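Local coordinates for protein putative isochorismatase (Bordetella bronchiseptica, PDB 3UAO) that hydrolyses maleamate to maleate and ammonia, as a maleamate amidohydrolase of the isochorismatase family that takes part in nicotinate (vitamin B3) degradation, at residues A[90-95]-A[120-125]. Numbering follows the deposited sequence.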
# COMPACT_ATOMS: atom_id res chain seq x y z
N HIS A 90 18.39 -5.38 -1.47
CA HIS A 90 18.33 -6.65 -2.15
C HIS A 90 16.97 -7.27 -1.85
O HIS A 90 16.43 -7.11 -0.76
CB HIS A 90 19.43 -7.58 -1.62
CG HIS A 90 20.80 -6.96 -1.58
ND1 HIS A 90 21.79 -7.29 -2.48
CD2 HIS A 90 21.33 -6.03 -0.75
CE1 HIS A 90 22.88 -6.60 -2.19
NE2 HIS A 90 22.63 -5.82 -1.15
N SER A 91 16.41 -7.99 -2.81
CA SER A 91 15.13 -8.62 -2.64
C SER A 91 15.35 -10.13 -2.74
O SER A 91 16.28 -10.62 -3.40
CB SER A 91 14.13 -8.11 -3.71
OG SER A 91 14.03 -8.99 -4.81
N ARG A 92 14.48 -10.87 -2.08
CA ARG A 92 14.48 -12.33 -2.11
C ARG A 92 13.03 -12.74 -2.05
O ARG A 92 12.28 -12.09 -1.33
CB ARG A 92 15.16 -12.91 -0.86
CG ARG A 92 16.64 -12.60 -0.70
CD ARG A 92 17.17 -13.07 0.63
NE ARG A 92 16.86 -14.49 0.80
CZ ARG A 92 16.68 -15.12 1.96
NH1 ARG A 92 16.79 -14.49 3.12
NH2 ARG A 92 16.37 -16.39 1.94
N ILE A 93 12.62 -13.76 -2.81
CA ILE A 93 11.31 -14.36 -2.63
C ILE A 93 11.45 -15.33 -1.48
O ILE A 93 12.40 -16.15 -1.45
CB ILE A 93 10.78 -15.03 -3.90
CG1 ILE A 93 10.49 -13.95 -4.96
CG2 ILE A 93 9.44 -15.77 -3.67
CD1 ILE A 93 10.09 -14.50 -6.35
N VAL A 94 10.58 -15.17 -0.48
CA VAL A 94 10.52 -16.07 0.68
C VAL A 94 9.08 -16.36 1.10
O VAL A 94 8.32 -15.44 1.44
CB VAL A 94 11.23 -15.48 1.88
CG1 VAL A 94 10.94 -16.34 3.16
CG2 VAL A 94 12.73 -15.33 1.63
N TYR A 95 8.70 -17.63 1.09
CA TYR A 95 7.45 -18.08 1.73
C TYR A 95 7.75 -18.75 3.06
O TYR A 95 8.89 -19.14 3.32
CB TYR A 95 6.74 -19.08 0.84
CG TYR A 95 6.13 -18.49 -0.43
CD1 TYR A 95 4.77 -18.18 -0.49
CD2 TYR A 95 6.88 -18.28 -1.55
CE1 TYR A 95 4.19 -17.65 -1.63
CE2 TYR A 95 6.31 -17.73 -2.72
CZ TYR A 95 4.97 -17.43 -2.74
OH TYR A 95 4.39 -16.90 -3.86
N PRO A 120 18.62 -23.17 0.17
CA PRO A 120 19.70 -22.44 -0.50
C PRO A 120 19.21 -21.78 -1.80
O PRO A 120 19.71 -20.72 -2.16
CB PRO A 120 20.77 -23.53 -0.76
CG PRO A 120 20.03 -24.86 -0.67
CD PRO A 120 18.93 -24.61 0.34
N ALA A 121 18.24 -22.40 -2.48
CA ALA A 121 17.62 -21.81 -3.67
C ALA A 121 17.22 -20.34 -3.44
O ALA A 121 17.37 -19.49 -4.32
CB ALA A 121 16.42 -22.64 -4.09
N SER A 122 16.75 -20.03 -2.25
CA SER A 122 16.19 -18.71 -1.99
C SER A 122 17.25 -17.69 -1.59
O SER A 122 16.96 -16.51 -1.55
CB SER A 122 15.15 -18.80 -0.88
OG SER A 122 15.77 -18.91 0.40
N ALA A 123 18.46 -18.15 -1.31
CA ALA A 123 19.52 -17.27 -0.84
C ALA A 123 20.10 -16.40 -1.95
O ALA A 123 20.22 -16.84 -3.10
CB ALA A 123 20.65 -18.08 -0.20
N ILE A 124 20.53 -15.20 -1.58
CA ILE A 124 21.30 -14.33 -2.48
C ILE A 124 22.62 -14.99 -2.92
O ILE A 124 23.29 -15.64 -2.14
CB ILE A 124 21.57 -12.97 -1.85
CG1 ILE A 124 20.24 -12.20 -1.75
CG2 ILE A 124 22.61 -12.22 -2.68
CD1 ILE A 124 20.35 -10.79 -1.13
N VAL A 125 22.97 -14.82 -4.19
CA VAL A 125 24.10 -15.53 -4.79
C VAL A 125 25.37 -14.99 -4.20
O VAL A 125 25.49 -13.79 -4.05
CB VAL A 125 24.14 -15.40 -6.34
CG1 VAL A 125 22.90 -16.03 -6.98
CG2 VAL A 125 24.33 -13.96 -6.77
O HOH W 1 14.42 -16.04 -2.92
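The end of strand 87-93 and the loop 120-125 come nearest at I93 and S122, 6.6 Å apart between their CA atoms, a spacing that leaves side chains and a water, not direct backbone pairing, to join them. R92 reaches across and grips S122 side-on with two nitrogens. Its NE gives a nearly straight bond (165°) to S122 O at 3.1 Å, arriving from above the carbonyl plane, while NH2 meets S122 OG at 3.0 Å along a more bent path. The bend at chi3 (54°) brings the guanidinium to S122, both acceptors lie close to its plane, and V94 CG2 rests against one face toward the rim. NH1 forms a salt bridge with E117, and S122 OG also bonds to K116 O and A119 O, tying the 3-10 turn to the chain just before it. A water donates to S122 O; its leg to I93 O is unusually short and therefore doubtful. Beside this polar patch I124 supplies the apolar part: its CG1 lies 3.8 Å from R92 CG, and its CD1 packs 3.4 Å from H90 CB, while H90 NE2 bonds to E134. The contact illustrates how a buried arginine, using all three nitrogens, can fix the connection leading into strand 135-139 to the end of its parallel neighbour without sheet pairing; these bonds restrict guanidinium rotation, and E117 probably offsets the positive charge, which R138 crowds near NH1.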